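Local coordinates for protein threonine--tRNA ligase catalytic subunit (Aeropyrum pernix, PDB 3A32) that probably catalyses the two-step attachment of threonine to tRNA(Thr), activating the amino acid with ATP, and is probably unable to deacylate mischarged seryl-tRNA(Thr), at residues A56-K61 with S455-A460; P333-P338 with E448-V453. One frame throughout, in Å; residues are numbered along the deposited sequence.

Contact 1: A56-K61 with S455-A460; sequences AEVLAK and SLSGQA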
ATOM      1  N   ALA A  56      -4.045   4.065   0.776  1.00  5.34           N
ATOM      2  CA  ALA A  56      -3.992   2.965  -0.181  1.00  6.22           C
ATOM      3  C   ALA A  56      -4.960   1.853   0.180  1.00  6.77           C
ATOM      4  O   ALA A  56      -5.641   1.299  -0.690  1.00  6.15           O
ATOM      5  CB  ALA A  56      -2.552   2.377  -0.275  1.00  5.31           C
ATOM      6  N   GLU A  57      -4.994   1.538   1.482  1.00  6.95           N
ATOM      7  CA  GLU A  57      -5.718   0.415   2.057  1.00  7.25           C
ATOM      8  C   GLU A  57      -7.218   0.654   2.040  1.00  6.32           C
ATOM      9  O   GLU A  57      -7.983  -0.224   1.649  1.00  6.86           O
ATOM     10  CB  GLU A  57      -5.243   0.211   3.512  1.00  6.73           C
ATOM     11  CG  GLU A  57      -6.055  -0.812   4.203  1.00 10.42           C
ATOM     12  CD  GLU A  57      -5.836  -0.927   5.733  1.00 10.42           C
ATOM     13  OE1 GLU A  57      -4.737  -0.571   6.200  1.00  8.33           O
ATOM     14  OE2 GLU A  57      -6.818  -1.424   6.411  1.00 11.36           O
ATOM     15  N   VAL A  58      -7.639   1.828   2.525  1.00  5.12           N
ATOM     16  CA  VAL A  58      -9.047   2.264   2.470  1.00  3.49           C
ATOM     17  C   VAL A  58      -9.568   2.377   1.034  1.00  3.78           C
ATOM     18  O   VAL A  58     -10.624   1.865   0.739  1.00  5.40           O
ATOM     19  CB  VAL A  58      -9.288   3.650   3.201  1.00  3.00           C
ATOM     20  CG1 VAL A  58     -10.728   4.158   2.963  1.00  2.00           C
ATOM     21  CG2 VAL A  58      -9.002   3.527   4.717  1.00  2.00           C
ATOM     22  N   LEU A  59      -8.833   3.035   0.149  1.00  3.29           N
ATOM     23  CA  LEU A  59      -9.283   3.197  -1.225  1.00  4.23           C
ATOM     24  C   LEU A  59      -9.287   1.882  -1.978  1.00  4.57           C
ATOM     25  O   LEU A  59     -10.224   1.639  -2.724  1.00  5.57           O
ATOM     26  CB  LEU A  59      -8.447   4.255  -1.988  1.00  4.43           C
ATOM     27  CG  LEU A  59      -8.512   5.635  -1.322  1.00  7.00           C
ATOM     28  CD1 LEU A  59      -7.529   6.617  -1.964  1.00  5.56           C
ATOM     29  CD2 LEU A  59      -9.975   6.128  -1.389  1.00  6.50           C
ATOM     30  N   ALA A  60      -8.258   1.043  -1.781  1.00  3.75           N
ATOM     31  CA  ALA A  60      -8.213  -0.289  -2.365  1.00  4.37           C
ATOM     32  C   ALA A  60      -9.405  -1.151  -1.933  1.00  4.76           C
ATOM     33  O   ALA A  60     -10.115  -1.697  -2.775  1.00  4.71           O
ATOM     34  CB  ALA A  60      -6.861  -1.012  -2.049  1.00  3.62           C
ATOM     35  N   LYS A  61      -9.628  -1.261  -0.630  1.00  4.91           N
ATOM     36  CA  LYS A  61     -10.763  -2.025  -0.091  1.00  5.46           C
ATOM     37  C   LYS A  61     -12.123  -1.470  -0.473  1.00  6.01           C
ATOM     38  O   LYS A  61     -13.036  -2.267  -0.777  1.00  6.67           O
ATOM     39  CB  LYS A  61     -10.648  -2.190   1.441  1.00  5.38           C
ATOM     40  CG  LYS A  61      -9.400  -3.006   1.860  1.00  5.15           C
ATOM     41  CD  LYS A  61      -9.135  -3.005   3.362  1.00  4.28           C
ATOM     42  CE  LYS A  61      -7.953  -3.913   3.637  1.00  3.04           C
ATOM     43  NZ  LYS A  61      -7.580  -3.983   5.084  1.00  5.48           N
ATOM     44  N   SER A 455     -17.630   1.777   6.831  1.00  9.23           N
ATOM     45  CA  SER A 455     -18.708   1.498   5.857  1.00 10.65           C
ATOM     46  C   SER A 455     -18.183   1.557   4.420  1.00 10.17           C
ATOM     47  O   SER A 455     -18.774   1.028   3.516  1.00 10.69           O
ATOM     48  CB  SER A 455     -19.944   2.403   6.039  1.00  9.35           C
ATOM     49  OG  SER A 455     -19.653   3.709   5.573  1.00 11.96           O
ATOM     50  N   LEU A 456     -17.056   2.222   4.227  1.00 11.05           N
ATOM     51  CA  LEU A 456     -16.396   2.277   2.928  1.00  9.51           C
ATOM     52  C   LEU A 456     -15.560   1.024   2.713  1.00  8.16           C
ATOM     53  O   LEU A 456     -15.637   0.404   1.672  1.00  6.93           O
ATOM     54  CB  LEU A 456     -15.452   3.479   2.871  1.00  8.97           C
ATOM     55  CG  LEU A 456     -15.971   4.899   2.776  1.00 10.52           C
ATOM     56  CD1 LEU A 456     -14.724   5.814   2.704  1.00  9.21           C
ATOM     57  CD2 LEU A 456     -16.842   5.102   1.565  1.00  7.95           C
ATOM     58  N   SER A 457     -14.748   0.661   3.701  1.00  8.05           N
ATOM     59  CA  SER A 457     -13.706  -0.350   3.500  1.00  8.90           C
ATOM     60  C   SER A 457     -13.780  -1.633   4.349  1.00  8.34           C
ATOM     61  O   SER A 457     -12.951  -2.550   4.189  1.00  8.26           O
ATOM     62  CB  SER A 457     -12.330   0.308   3.586  1.00  8.99           C
ATOM     63  OG  SER A 457     -12.258   1.058   4.774  1.00 14.43           O
ATOM     64  N   GLY A 458     -14.790  -1.735   5.197  1.00  8.30           N
ATOM     65  CA  GLY A 458     -14.941  -2.892   6.036  1.00  9.06           C
ATOM     66  C   GLY A 458     -14.121  -2.671   7.287  1.00 11.33           C
ATOM     67  O   GLY A 458     -14.583  -2.894   8.368  1.00 11.38           O
ATOM     68  N   GLN A 459     -12.895  -2.192   7.135  1.00 12.91           N
ATOM     69  CA  GLN A 459     -11.943  -2.121   8.254  1.00 14.07           C
ATOM     70  C   GLN A 459     -11.446  -0.688   8.266  1.00 12.96           C
ATOM     71  O   GLN A 459     -11.140  -0.133   7.208  1.00 12.83           O
ATOM     72  CB  GLN A 459     -10.788  -3.157   8.021  1.00 15.43           C
ATOM     73  CG  GLN A 459     -11.285  -4.615   7.537  1.00 15.46           C
ATOM     74  CD  GLN A 459     -10.156  -5.647   7.288  1.00 16.78           C
ATOM     75  OE1 GLN A 459      -9.432  -5.611   6.257  1.00  7.98           O
ATOM     76  NE2 GLN A 459     -10.012  -6.599   8.252  1.00 20.04           N
ATOM     77  N   ALA A 460     -11.430  -0.052   9.431  1.00 12.33           N
ATOM     78  CA  ALA A 460     -10.629   1.160   9.570  1.00 11.14           C
ATOM     79  C   ALA A 460      -9.157   0.757   9.865  1.00 10.46           C
ATOM     80  O   ALA A 460      -8.907  -0.113  10.692  1.00 10.49           O
ATOM     81  CB  ALA A 460     -11.178   2.077  10.656  1.00 11.06           C
TER

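Contact 2: P333-P338 with E448-V453; sequences PFTLAP and ELESPV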
ATOM      1  N   PRO A 333      -9.390  14.163   9.160  1.00  7.93           N
ATOM      2  CA  PRO A 333     -10.348  13.224   9.763  1.00  7.24           C
ATOM      3  C   PRO A 333      -9.587  12.207  10.621  1.00  7.05           C
ATOM      4  O   PRO A 333      -8.432  11.896  10.293  1.00  6.84           O
ATOM      5  CB  PRO A 333     -10.991  12.509   8.564  1.00  7.72           C
ATOM      6  CG  PRO A 333     -10.200  12.918   7.336  1.00  8.43           C
ATOM      7  CD  PRO A 333      -9.289  14.044   7.684  1.00  8.10           C
ATOM      8  N   PHE A 334     -10.230  11.687  11.682  1.00  5.12           N
ATOM      9  CA  PHE A 334      -9.585  10.837  12.659  1.00  4.64           C
ATOM     10  C   PHE A 334      -8.705   9.737  12.043  1.00  5.51           C
ATOM     11  O   PHE A 334      -7.591   9.508  12.517  1.00  4.07           O
ATOM     12  CB  PHE A 334     -10.609  10.234  13.629  1.00  3.87           C
ATOM     13  CG  PHE A 334     -10.018   9.308  14.648  1.00  2.46           C
ATOM     14  CD1 PHE A 334      -9.628   9.783  15.897  1.00  2.02           C
ATOM     15  CD2 PHE A 334      -9.927   7.942  14.389  1.00  2.40           C
ATOM     16  CE1 PHE A 334      -9.112   8.915  16.879  1.00  4.66           C
ATOM     17  CE2 PHE A 334      -9.402   7.071  15.345  1.00  5.10           C
ATOM     18  CZ  PHE A 334      -8.986   7.558  16.603  1.00  4.11           C
ATOM     19  N   THR A 335      -9.220   9.049  11.012  1.00  5.48           N
ATOM     20  CA  THR A 335      -8.521   7.890  10.464  1.00  7.14           C
ATOM     21  C   THR A 335      -7.162   8.266   9.791  1.00  6.51           C
ATOM     22  O   THR A 335      -6.217   7.462   9.745  1.00  6.48           O
ATOM     23  CB  THR A 335      -9.452   7.061   9.519  1.00  8.24           C
ATOM     24  OG1 THR A 335     -10.565   6.527  10.282  1.00 10.66           O
ATOM     25  CG2 THR A 335      -8.724   5.874   8.955  1.00 10.51           C
ATOM     26  N   LEU A 336      -7.083   9.512   9.339  1.00  6.26           N
ATOM     27  CA  LEU A 336      -5.970  10.067   8.591  1.00  5.94           C
ATOM     28  C   LEU A 336      -5.091  11.088   9.346  1.00  5.87           C
ATOM     29  O   LEU A 336      -4.197  11.702   8.756  1.00  7.08           O
ATOM     30  CB  LEU A 336      -6.529  10.705   7.317  1.00  4.50           C
ATOM     31  CG  LEU A 336      -7.259   9.744   6.354  1.00  5.98           C
ATOM     32  CD1 LEU A 336      -7.644  10.566   5.124  1.00  5.21           C
ATOM     33  CD2 LEU A 336      -6.430   8.437   5.973  1.00  2.00           C
ATOM     34  N   ALA A 337      -5.328  11.268  10.640  1.00  6.34           N
ATOM     35  CA  ALA A 337      -4.637  12.270  11.431  1.00  4.45           C
ATOM     36  C   ALA A 337      -3.271  11.690  11.818  1.00  5.80           C
ATOM     37  O   ALA A 337      -3.188  10.583  12.385  1.00  5.87           O
ATOM     38  CB  ALA A 337      -5.471  12.609  12.698  1.00  3.15           C
ATOM     39  N   PRO A 338      -2.179  12.445  11.565  1.00  5.77           N
ATOM     40  CA  PRO A 338      -0.867  11.977  12.044  1.00  5.22           C
ATOM     41  C   PRO A 338      -0.917  11.579  13.540  1.00  5.64           C
ATOM     42  O   PRO A 338      -0.515  10.458  13.897  1.00  6.16           O
ATOM     43  CB  PRO A 338       0.043  13.185  11.783  1.00  4.08           C
ATOM     44  CG  PRO A 338      -0.597  13.871  10.575  1.00  4.47           C
ATOM     45  CD  PRO A 338      -2.093  13.749  10.871  1.00  5.21           C
ATOM     46  N   GLU A 448     -16.447   5.094  16.929  1.00 13.41           N
ATOM     47  CA  GLU A 448     -17.501   5.978  16.428  1.00 14.50           C
ATOM     48  C   GLU A 448     -16.914   6.930  15.363  1.00 12.51           C
ATOM     49  O   GLU A 448     -17.475   7.099  14.292  1.00 11.96           O
ATOM     50  CB  GLU A 448     -18.164   6.767  17.589  1.00 15.53           C
ATOM     51  CG  GLU A 448     -19.538   7.421  17.231  1.00 25.12           C
ATOM     52  CD  GLU A 448     -20.564   6.388  16.672  1.00 36.24           C
ATOM     53  OE1 GLU A 448     -20.776   5.323  17.351  1.00 40.71           O
ATOM     54  OE2 GLU A 448     -21.133   6.620  15.558  1.00 36.85           O
ATOM     55  N   LEU A 449     -15.747   7.496  15.628  1.00 10.68           N
ATOM     56  CA  LEU A 449     -15.105   8.358  14.610  1.00  9.97           C
ATOM     57  C   LEU A 449     -14.648   7.572  13.359  1.00  9.16           C
ATOM     58  O   LEU A 449     -14.494   8.164  12.289  1.00  8.76           O
ATOM     59  CB  LEU A 449     -13.938   9.176  15.211  1.00  8.96           C
ATOM     60  CG  LEU A 449     -14.247  10.040  16.437  1.00 11.02           C
ATOM     61  CD1 LEU A 449     -12.956  10.669  17.043  1.00  4.86           C
ATOM     62  CD2 LEU A 449     -15.281  11.124  16.093  1.00  7.73           C
ATOM     63  N   GLU A 450     -14.473   6.250  13.495  1.00  8.56           N
ATOM     64  CA  GLU A 450     -13.945   5.380  12.425  1.00  7.98           C
ATOM     65  C   GLU A 450     -15.079   4.799  11.610  1.00  8.38           C
ATOM     66  O   GLU A 450     -14.889   4.294  10.519  1.00  9.03           O
ATOM     67  CB  GLU A 450     -13.127   4.232  13.015  1.00  6.47           C
ATOM     68  CG  GLU A 450     -11.729   4.655  13.401  1.00  6.84           C
ATOM     69  CD  GLU A 450     -10.939   3.561  14.090  1.00  9.29           C
ATOM     70  OE1 GLU A 450     -11.536   2.608  14.672  1.00 12.41           O
ATOM     71  OE2 GLU A 450      -9.707   3.659  14.058  1.00  7.67           O
ATOM     72  N   SER A 451     -16.276   4.907  12.158  1.00  8.18           N
ATOM     73  CA  SER A 451     -17.460   4.261  11.629  1.00  8.11           C
ATOM     74  C   SER A 451     -17.706   4.549  10.149  1.00  7.54           C
ATOM     75  O   SER A 451     -17.963   3.628   9.374  1.00  6.92           O
ATOM     76  CB  SER A 451     -18.677   4.707  12.462  1.00  8.35           C
ATOM     77  OG  SER A 451     -19.697   3.811  12.177  1.00 12.64           O
ATOM     78  N   PRO A 452     -17.657   5.835   9.746  1.00  7.84           N
ATOM     79  CA  PRO A 452     -17.865   6.102   8.328  1.00  7.94           C
ATOM     80  C   PRO A 452     -16.796   5.421   7.437  1.00  7.66           C
ATOM     81  O   PRO A 452     -17.124   5.016   6.320  1.00  7.59           O
ATOM     82  CB  PRO A 452     -17.704   7.642   8.216  1.00  8.43           C
ATOM     83  CG  PRO A 452     -17.938   8.162   9.574  1.00  8.31           C
ATOM     84  CD  PRO A 452     -17.388   7.078  10.501  1.00  7.80           C
ATOM     85  N   VAL A 453     -15.546   5.322   7.903  1.00  6.82           N
ATOM     86  CA  VAL A 453     -14.505   4.672   7.121  1.00  7.14           C
ATOM     87  C   VAL A 453     -14.735   3.165   7.069  1.00  8.64           C
ATOM     88  O   VAL A 453     -14.532   2.569   6.012  1.00  9.27           O
ATOM     89  CB  VAL A 453     -13.053   5.050   7.545  1.00  7.63           C
ATOM     90  CG1 VAL A 453     -12.029   4.074   6.950  1.00  5.16           C
ATOM     91  CG2 VAL A 453     -12.712   6.457   7.070  1.00  6.31           C
TER
HETATM   92  O   HOH W   1     -11.896   9.005  10.278  1.00 12.89           O

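Contact 1: A56-K61 with S455-A460
Lys61 meets Ser457 and Gln459 with CG opposite its carbonyl carbon (chi1 -63°) and the rest of its chain extended, a shape that carries NZ back along its own helix, past Ser457 to Gln459. NZ donates to Gln459 OE1 at 2.7 Å. The side chains meet at about a right angle, and the ammonium approaches from 36° above the amide plane. One turn earlier, Glu57 OE2 forms a salt bridge with Lys61 NZ at 3.0 Å, met from above its carboxylate plane. The base of the lysine packs closely where helix 48-65 of the catalytic region meets the end of helix 435-457 and the turn after it: Lys61 CB lies 3.7 Å from Ser457 CB, while Val58 CG1 reaches Leu456 CD1 at 4.3 Å. Across the dimer, Glu57 of the second subunit forms a salt bridge with Lys61 NZ, and the reverse pair forms too. A methionine here would probably leave Glu57 and its counterpart across the dimer without their positive mates and take one of the bonds from Gln459 OE1. The buried lysine thus has two carboxylates and an amide oxygen as partners, an alternation of charges across the subunit interface that likely offsets the cost of burying it.

Contact 2: P333-P338 with E448-V453
Leu449 meets Phe334 at the start of the contact, its CD1 lying 3.6 Å from Phe334 CD1. The two side chains cross at about a right angle, and the methyl approaches the ring obliquely. Behind this pair the bases also touch, with Leu449 CB 3.8 Å from Phe334 CB. The ring is directed at the helix because Phe334 has CG opposite its backbone N (chi1 178°).

Glu450 comes next and touches with CG and with its carboxylate end. Its CG sits 3.8 Å from Thr335 OG1 and also close to the ring of Phe334. Farther out, Glu450 OE2 stands 3.7 Å from Phe334 CE2, at the ring edge and near its plane, with carboxylate and ring planes 76° apart. That is where the slightly positive ring hydrogens lie, so the approach is probably mildly favourable. The main polar partner is elsewhere: OE1 forms a salt bridge with Arg462.

Past Pro452, where the helix is kinked, Val453 and Thr335 reach toward each other tip to tip, Val453 CG2 coming within 3.9 Å of Thr335 OG1. No direct hydrogen bond joins the segments. Water 1 bridges them instead, accepting from Thr335 N at 2.8 Å and donating weakly to Leu449 O at 3.4 Å.

The short 3-10 turn at 334-336 follows helix 317-327 and leads into strand 341-347, so this contact seats helix 435-457 on the approach to the mixed sheet of the anticodon-binding domain. Val399 of strand 399-403, which neighbours strand 341-347 in that sheet, touches both Phe334 and Leu449. On another flank, helix 48-65 packs Val58 against Val453 and Ala54 and Leu55 against Leu336.

Overall arrangement
Contacts 1 and 2 have centres 11 Å apart and share helix 435-457, contact 2 using its residues 448-453 and contact 1 its end and the turn beyond. They join directly: Val58 CG2 lies 3.8 Å from Val453 CG1, and Ala460 CB 3.7 Å from Glu450 CB. Helix 48-65 and the loop 333-338, between helix 317-327 and strand 341-347, therefore pack on successive parts of one helix. Their characters differ, for contact 1 reaches the dimer interface, whereas no other protein chain touches the segments of contact 2. Arg462 relates them further, pairing with Glu450 in its own chain while its N bonds to Gln459 of the second subunit. Both lie away from the zinc site of Cys112, His166 and His310.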